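Local coordinates for protein NH(3)-dependent NAD(+) synthetase (Francisella tularensis subsp. holarctica LVS, PDB 3FIU) that belongs to the NAD synthase family of the HUP clan and holds adenosine monophosphate, pyrophosphate and magnesium in its nucleotide-binding alpha/beta fold, at residues I88-F97 and K116-Y127. Sequence-based numbering, arbitrary orientation.
Sequences ISIQPAYEAF and KGNAQARLRMMY. With AMP (adenosine monophosphate), chain G.
Tyr94 fits as a knob into a hole formed by Lys116, Ala119, Gln120 and Leu123. Gln120 CG lies 4.1 Å from the Tyr94 ring centroid and 26° off its normal, a CH-pi contact toward the CD2 side; the amide stands edge-on (planes 85° apart), with OE1 over the ring centre. Ala119 CB meets the ring at its edge, 3.9 Å from Tyr94 CE2, while the phenol oxygen reaches the aliphatic part of Lys116, whose NZ is hydrogen-bonded to Asn65. Leu123 CD1 packs against Tyr94 CA and CB.

Ile90 works through two branches. With its CG1 set between backbone N and carbonyl carbon, CD1 packs 3.7 Å from Gln120 CB and lies over one face of the Arg124 guanidinium; adenosine monophosphate lies over the opposite face, Arg124 NE being 3.4 Å from its C6. Arg124, a pocket residue, is thus sandwiched and further fixed by a hydrogen bond from NE to Leu61 O, so Ile90 backs the site from the second shell. Ile90 CG2 rests 3.5 Å from Tyr127 CE2.

One water links Ser89 O, Ala93 N and Tyr127 OH; that hydroxyl is also hydrogen-bonded to Ser100 OG of the second subunit. Ser89 OG caps Gln91 N, 3.1 Å away, at the helix start.

The axes of 91-97 and 116-127 come within 10.4 Å, their directions 127° apart. Helix 91-100 follows strand 84-87, an outermost strand of the parallel sheet; helix 113-135 leads to strand 137-139 at the other end.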
ATOM      1  N   ILE A  88       8.029  -7.285 -17.992  1.00 20.01           N
ATOM      2  CA  ILE A  88       7.056  -8.328 -17.621  1.00 19.72           C
ATOM      3  C   ILE A  88       5.630  -7.845 -17.862  1.00 19.02           C
ATOM      4  O   ILE A  88       5.210  -6.836 -17.283  1.00 17.76           O
ATOM      5  CB  ILE A  88       7.220  -8.775 -16.148  1.00 19.27           C
ATOM      6  CG1 ILE A  88       8.617  -9.349 -15.912  1.00 22.69           C
ATOM      7  CG2 ILE A  88       6.125  -9.784 -15.745  1.00 22.45           C
ATOM      8  CD1 ILE A  88       9.020  -9.401 -14.460  1.00 24.96           C
ATOM      9  N   SER A  89       4.886  -8.556 -18.712  1.00 18.37           N
ATOM     10  CA  SER A  89       3.476  -8.209 -18.895  1.00 19.94           C
ATOM     11  C   SER A  89       2.709  -8.520 -17.614  1.00 19.42           C
ATOM     12  O   SER A  89       2.821  -9.624 -17.066  1.00 19.04           O
ATOM     13  CB  SER A  89       2.832  -8.981 -20.032  1.00 19.38           C
ATOM     14  OG  SER A  89       1.462  -8.602 -20.163  1.00 19.50           O
ATOM     15  N   ILE A  90       1.904  -7.551 -17.165  1.00 18.50           N
ATOM     16  CA  ILE A  90       1.075  -7.753 -15.990  1.00 18.35           C
ATOM     17  C   ILE A  90      -0.276  -8.276 -16.405  1.00 18.18           C
ATOM     18  O   ILE A  90      -1.155  -8.506 -15.555  1.00 18.72           O
ATOM     19  CB  ILE A  90       0.953  -6.444 -15.109  1.00 16.68           C
ATOM     20  CG1 ILE A  90       0.110  -5.368 -15.828  1.00 17.13           C
ATOM     21  CG2 ILE A  90       2.339  -5.936 -14.765  1.00 16.12           C
ATOM     22  CD1 ILE A  90      -0.340  -4.225 -14.928  1.00 20.45           C
ATOM     23  N   GLN A  91      -0.459  -8.489 -17.709  1.00 19.75           N
ATOM     24  CA  GLN A  91      -1.786  -8.859 -18.202  1.00 20.46           C
ATOM     25  C   GLN A  91      -2.329 -10.198 -17.641  1.00 19.29           C
ATOM     26  O   GLN A  91      -3.495 -10.264 -17.251  1.00 19.54           O
ATOM     27  CB  GLN A  91      -1.877  -8.775 -19.754  1.00 19.67           C
ATOM     28  CG  GLN A  91      -3.326  -8.751 -20.324  1.00 23.26           C
ATOM     29  CD  GLN A  91      -4.077  -7.485 -19.936  1.00 25.63           C
ATOM     30  OE1 GLN A  91      -3.471  -6.427 -19.769  1.00 26.66           O
ATOM     31  NE2 GLN A  91      -5.398  -7.594 -19.759  1.00 28.44           N
ATOM     32  N   PRO A  92      -1.509 -11.277 -17.635  1.00 20.72           N
ATOM     33  CA  PRO A  92      -1.997 -12.552 -17.041  1.00 19.69           C
ATOM     34  C   PRO A  92      -2.473 -12.424 -15.597  1.00 19.49           C
ATOM     35  O   PRO A  92      -3.560 -12.910 -15.237  1.00 16.81           O
ATOM     36  CB  PRO A  92      -0.757 -13.473 -17.095  1.00 21.80           C
ATOM     37  CG  PRO A  92       0.025 -12.942 -18.240  1.00 24.20           C
ATOM     38  CD  PRO A  92      -0.173 -11.434 -18.241  1.00 19.64           C
ATOM     39  N   ALA A  93      -1.656 -11.791 -14.766  1.00 18.29           N
ATOM     40  CA  ALA A  93      -2.016 -11.565 -13.375  1.00 19.09           C
ATOM     41  C   ALA A  93      -3.250 -10.659 -13.265  1.00 19.28           C
ATOM     42  O   ALA A  93      -4.183 -10.937 -12.463  1.00 17.58           O
ATOM     43  CB  ALA A  93      -0.841 -10.977 -12.636  1.00 18.20           C
ATOM     44  N   TYR A  94      -3.286  -9.609 -14.087  1.00 17.27           N
ATOM     45  CA  TYR A  94      -4.423  -8.673 -14.029  1.00 18.85           C
ATOM     46  C   TYR A  94      -5.741  -9.402 -14.426  1.00 18.56           C
ATOM     47  O   TYR A  94      -6.772  -9.254 -13.768  1.00 18.55           O
ATOM     48  CB  TYR A  94      -4.184  -7.386 -14.879  1.00 19.10           C
ATOM     49  CG  TYR A  94      -5.439  -6.574 -14.946  1.00 22.84           C
ATOM     50  CD1 TYR A  94      -6.240  -6.573 -16.098  1.00 26.26           C
ATOM     51  CD2 TYR A  94      -5.910  -5.905 -13.815  1.00 26.06           C
ATOM     52  CE1 TYR A  94      -7.447  -5.884 -16.115  1.00 25.92           C
ATOM     53  CE2 TYR A  94      -7.111  -5.222 -13.829  1.00 26.46           C
ATOM     54  CZ  TYR A  94      -7.872  -5.214 -14.981  1.00 31.52           C
ATOM     55  OH  TYR A  94      -9.071  -4.518 -14.965  1.00 32.32           O
ATOM     56  N   GLU A  95      -5.700 -10.191 -15.497  1.00 18.36           N
ATOM     57  CA  GLU A  95      -6.888 -10.916 -15.957  1.00 19.28           C
ATOM     58  C   GLU A  95      -7.390 -11.928 -14.920  1.00 17.37           C
ATOM     59  O   GLU A  95      -8.597 -12.027 -14.694  1.00 18.62           O
ATOM     60  CB  GLU A  95      -6.649 -11.550 -17.337  1.00 20.11           C
ATOM     61  CG  GLU A  95      -6.797 -10.565 -18.499  0.50 22.99           C
ATOM     62  CD  GLU A  95      -8.202 -10.553 -19.052  0.50 29.19           C
ATOM     63  OE1 GLU A  95      -8.952  -9.592 -18.773  0.50 27.19           O
ATOM     64  OE2 GLU A  95      -8.562 -11.538 -19.738  0.50 31.77           O
ATOM     65  N   ALA A  96      -6.470 -12.635 -14.264  1.00 17.75           N
ATOM     66  CA  ALA A  96      -6.887 -13.584 -13.216  1.00 18.25           C
ATOM     67  C   ALA A  96      -7.536 -12.772 -12.084  1.00 18.05           C
ATOM     68  O   ALA A  96      -8.607 -13.119 -11.557  1.00 19.04           O
ATOM     69  CB  ALA A  96      -5.689 -14.383 -12.700  1.00 17.44           C
ATOM     70  N   PHE A  97      -6.919 -11.658 -11.735  1.00 16.63           N
ATOM     71  CA  PHE A  97      -7.483 -10.861 -10.649  1.00 18.35           C
ATOM     72  C   PHE A  97      -8.880 -10.345 -11.039  1.00 19.21           C
ATOM     73  O   PHE A  97      -9.872 -10.551 -10.320  1.00 16.15           O
ATOM     74  CB  PHE A  97      -6.561  -9.702 -10.269  1.00 17.89           C
ATOM     75  CG  PHE A  97      -7.156  -8.794  -9.236  1.00 18.00           C
ATOM     76  CD1 PHE A  97      -7.173  -9.160  -7.872  1.00 15.98           C
ATOM     77  CD2 PHE A  97      -7.746  -7.593  -9.625  1.00 16.79           C
ATOM     78  CE1 PHE A  97      -7.738  -8.295  -6.891  1.00 15.10           C
ATOM     79  CE2 PHE A  97      -8.322  -6.737  -8.678  1.00 16.99           C
ATOM     80  CZ  PHE A  97      -8.307  -7.085  -7.296  1.00 16.69           C
ATOM     81  N   LYS A 116      -9.985  -0.512 -12.729  1.00 27.58           N
ATOM     82  CA  LYS A 116      -8.984  -1.206 -13.536  1.00 27.92           C
ATOM     83  C   LYS A 116      -7.609  -0.568 -13.359  1.00 25.64           C
ATOM     84  O   LYS A 116      -6.622  -1.260 -13.088  1.00 25.30           O
ATOM     85  CB  LYS A 116      -9.361  -1.147 -15.026  1.00 29.08           C
ATOM     86  CG  LYS A 116      -8.241  -1.596 -15.966  1.00 33.41           C
ATOM     87  CD  LYS A 116      -8.686  -1.486 -17.407  1.00 43.14           C
ATOM     88  CE  LYS A 116      -7.968  -2.485 -18.285  1.00 45.69           C
ATOM     89  NZ  LYS A 116      -8.532  -2.407 -19.665  1.00 53.20           N
ATOM     90  N   GLY A 117      -7.545   0.755 -13.537  1.00 24.65           N
ATOM     91  CA  GLY A 117      -6.291   1.503 -13.443  1.00 21.88           C
ATOM     92  C   GLY A 117      -5.653   1.327 -12.083  1.00 20.79           C
ATOM     93  O   GLY A 117      -4.425   1.139 -11.973  1.00 18.46           O
ATOM     94  N   ASN A 118      -6.485   1.361 -11.052  1.00 19.31           N
ATOM     95  CA  ASN A 118      -5.978   1.214  -9.683  1.00 18.48           C
ATOM     96  C   ASN A 118      -5.446  -0.195  -9.393  1.00 17.87           C
ATOM     97  O   ASN A 118      -4.430  -0.349  -8.707  1.00 17.05           O
ATOM     98  CB  ASN A 118      -7.053   1.574  -8.671  1.00 20.04           C
ATOM     99  CG  ASN A 118      -7.289   3.076  -8.560  1.00 23.98           C
ATOM    100  OD1 ASN A 118      -6.463   3.889  -8.972  1.00 26.34           O
ATOM    101  ND2 ASN A 118      -8.421   3.441  -7.985  1.00 23.62           N
ATOM    102  N   ALA A 119      -6.149  -1.213  -9.885  1.00 16.55           N
ATOM    103  CA  ALA A 119      -5.691  -2.605  -9.726  1.00 16.36           C
ATOM    104  C   ALA A 119      -4.346  -2.810 -10.413  1.00 17.51           C
ATOM    105  O   ALA A 119      -3.443  -3.457  -9.866  1.00 14.98           O
ATOM    106  CB  ALA A 119      -6.691  -3.556 -10.312  1.00 16.06           C
ATOM    107  N   GLN A 120      -4.202  -2.256 -11.619  1.00 17.05           N
ATOM    108  CA  GLN A 120      -2.920  -2.414 -12.332  1.00 17.40           C
ATOM    109  C   GLN A 120      -1.802  -1.706 -11.598  1.00 17.97           C
ATOM    110  O   GLN A 120      -0.682  -2.214 -11.544  1.00 16.09           O
ATOM    111  CB  GLN A 120      -3.013  -1.975 -13.790  1.00 19.02           C
ATOM    112  CG  GLN A 120      -4.001  -2.817 -14.571  1.00 16.77           C
ATOM    113  CD  GLN A 120      -4.150  -2.445 -16.042  1.00 25.00           C
ATOM    114  OE1 GLN A 120      -4.739  -3.205 -16.828  1.00 29.32           O
ATOM    115  NE2 GLN A 120      -3.637  -1.308 -16.419  1.00 25.82           N
ATOM    116  N   ALA A 121      -2.083  -0.544 -11.012  1.00 15.80           N
ATOM    117  CA  ALA A 121      -1.027   0.167 -10.273  1.00 15.69           C
ATOM    118  C   ALA A 121      -0.566  -0.619  -9.040  1.00 15.00           C
ATOM    119  O   ALA A 121       0.586  -0.614  -8.697  1.00 15.21           O
ATOM    120  CB  ALA A 121      -1.518   1.554  -9.838  1.00 15.82           C
ATOM    121  N   ARG A 122      -1.495  -1.294  -8.382  1.00 14.57           N
ATOM    122  CA  ARG A 122      -1.186  -2.081  -7.212  1.00 14.32           C
ATOM    123  C   ARG A 122      -0.458  -3.375  -7.615  1.00 13.94           C
ATOM    124  O   ARG A 122       0.391  -3.832  -6.893  1.00 13.95           O
ATOM    125  CB  ARG A 122      -2.486  -2.407  -6.481  1.00 13.56           C
ATOM    126  CG  ARG A 122      -3.106  -1.115  -5.878  1.00 12.91           C
ATOM    127  CD  ARG A 122      -4.454  -1.389  -5.216  1.00 12.95           C
ATOM    128  NE  ARG A 122      -4.930  -0.103  -4.670  1.00 15.01           N
ATOM    129  CZ  ARG A 122      -6.129   0.425  -4.867  1.00 17.56           C
ATOM    130  NH1 ARG A 122      -7.066  -0.267  -5.511  1.00 16.29           N
ATOM    131  NH2 ARG A 122      -6.401   1.638  -4.353  1.00 14.86           N
ATOM    132  N   LEU A 123      -0.810  -3.953  -8.751  1.00 14.18           N
ATOM    133  CA  LEU A 123       0.015  -5.050  -9.273  1.00 15.77           C
ATOM    134  C   LEU A 123       1.471  -4.621  -9.483  1.00 16.35           C
ATOM    135  O   LEU A 123       2.410  -5.349  -9.116  1.00 15.55           O
ATOM    136  CB  LEU A 123      -0.536  -5.591 -10.584  1.00 16.74           C
ATOM    137  CG  LEU A 123      -1.667  -6.600 -10.477  1.00 23.30           C
ATOM    138  CD1 LEU A 123      -2.120  -6.939 -11.879  1.00 24.32           C
ATOM    139  CD2 LEU A 123      -1.205  -7.858  -9.723  1.00 23.33           C
ATOM    140  N   ARG A 124       1.673  -3.442 -10.075  1.00 15.88           N
ATOM    141  CA  ARG A 124       3.038  -2.952 -10.259  1.00 14.63           C
ATOM    142  C   ARG A 124       3.766  -2.801  -8.921  1.00 15.49           C
ATOM    143  O   ARG A 124       4.921  -3.147  -8.823  1.00 15.04           O
ATOM    144  CB  ARG A 124       3.041  -1.625 -11.045  1.00 14.67           C
ATOM    145  CG  ARG A 124       2.603  -1.877 -12.511  1.00 15.75           C
ATOM    146  CD  ARG A 124       2.922  -0.720 -13.485  1.00 16.03           C
ATOM    147  NE  ARG A 124       2.326  -1.034 -14.788  1.00 17.04           N
ATOM    148  CZ  ARG A 124       1.154  -0.573 -15.226  1.00 17.02           C
ATOM    149  NH1 ARG A 124       0.428   0.286 -14.506  1.00 18.06           N
ATOM    150  NH2 ARG A 124       0.701  -0.963 -16.405  1.00 16.74           N
ATOM    151  N   MET A 125       3.072  -2.293  -7.901  1.00 15.35           N
ATOM    152  CA  MET A 125       3.609  -2.218  -6.528  1.00 15.58           C
ATOM    153  C   MET A 125       4.076  -3.596  -6.060  1.00 15.70           C
ATOM    154  O   MET A 125       5.188  -3.729  -5.491  1.00 14.29           O
ATOM    155  CB  MET A 125       2.562  -1.618  -5.570  1.00 15.01           C
ATOM    156  CG  MET A 125       3.022  -1.493  -4.083  1.00 14.69           C
ATOM    157  SD  MET A 125       2.854  -3.047  -3.208  1.00 15.99           S
ATOM    158  CE  MET A 125       1.070  -3.206  -2.973  1.00 17.74           C
ATOM    159  N   MET A 126       3.274  -4.615  -6.351  1.00 13.19           N
ATOM    160  CA  MET A 126       3.600  -5.990  -5.956  1.00 15.60           C
ATOM    161  C   MET A 126       4.895  -6.456  -6.629  1.00 16.43           C
ATOM    162  O   MET A 126       5.771  -7.003  -5.976  1.00 16.43           O
ATOM    163  CB  MET A 126       2.465  -6.946  -6.327  1.00 13.87           C
ATOM    164  CG  MET A 126       1.229  -6.817  -5.396  1.00 17.40           C
ATOM    165  SD  MET A 126      -0.051  -8.024  -5.715  1.00 18.57           S
ATOM    166  CE  MET A 126       0.850  -9.572  -5.558  1.00 18.28           C
ATOM    167  N   TYR A 127       5.001  -6.231  -7.936  1.00 16.52           N
ATOM    168  CA  TYR A 127       6.232  -6.574  -8.658  1.00 17.32           C
ATOM    169  C   TYR A 127       7.449  -5.922  -8.053  1.00 16.17           C
ATOM    170  O   TYR A 127       8.458  -6.587  -7.800  1.00 16.42           O
ATOM    171  CB  TYR A 127       6.125  -6.214 -10.149  1.00 15.61           C
ATOM    172  CG  TYR A 127       5.284  -7.199 -10.886  1.00 15.42           C
ATOM    173  CD1 TYR A 127       5.790  -8.467 -11.225  1.00 20.72           C
ATOM    174  CD2 TYR A 127       3.967  -6.883 -11.246  1.00 14.60           C
ATOM    175  CE1 TYR A 127       4.998  -9.384 -11.916  1.00 17.01           C
ATOM    176  CE2 TYR A 127       3.184  -7.774 -11.914  1.00 15.24           C
ATOM    177  CZ  TYR A 127       3.700  -9.035 -12.229  1.00 16.59           C
ATOM    178  OH  TYR A 127       2.889  -9.897 -12.881  1.00 18.54           O
TER
HETATM  179  P   AMP G3001       1.820   7.945 -13.823  1.00 26.74           P
HETATM  180  O1P AMP G3001       2.231   9.140 -12.982  1.00 21.62           O
HETATM  181  O2P AMP G3001       0.465   7.367 -13.384  1.00 24.31           O
HETATM  182  O3P AMP G3001       1.961   8.031 -15.302  1.00 22.27           O
HETATM  183  O5' AMP G3001       2.797   6.726 -13.367  1.00 23.48           O
HETATM  184  C5' AMP G3001       3.111   6.567 -11.968  1.00 20.20           C
HETATM  185  C4' AMP G3001       4.263   5.583 -11.852  1.00 22.09           C
HETATM  186  O4' AMP G3001       3.818   4.233 -12.039  1.00 22.00           O
HETATM  187  C3' AMP G3001       5.325   5.760 -12.928  1.00 20.60           C
HETATM  188  O3' AMP G3001       6.181   6.831 -12.554  1.00 17.93           O
HETATM  189  C2' AMP G3001       6.028   4.407 -12.893  1.00 13.94           C
HETATM  190  O2' AMP G3001       7.020   4.355 -11.845  1.00 16.62           O
HETATM  191  C1' AMP G3001       4.877   3.443 -12.589  1.00 17.66           C
HETATM  192  N9  AMP G3001       4.379   2.880 -13.865  1.00 21.33           N
HETATM  193  C8  AMP G3001       3.292   3.283 -14.577  1.00 23.26           C
HETATM  194  N7  AMP G3001       3.145   2.546 -15.709  1.00 23.12           N
HETATM  195  C5  AMP G3001       4.182   1.674 -15.736  1.00 21.10           C
HETATM  196  C6  AMP G3001       4.616   0.596 -16.643  1.00 20.64           C
HETATM  197  N6  AMP G3001       3.941   0.346 -17.789  1.00 17.82           N
HETATM  198  N1  AMP G3001       5.720  -0.078 -16.270  1.00 16.94           N
HETATM  199  C2  AMP G3001       6.428   0.170 -15.149  1.00 20.07           C
HETATM  200  N3  AMP G3001       6.084   1.133 -14.249  1.00 22.21           N
HETATM  201  C4  AMP G3001       4.978   1.884 -14.515  1.00 22.05           C
HETATM  202  O   HOH W   1       1.138 -11.250 -15.143  1.00 23.09           O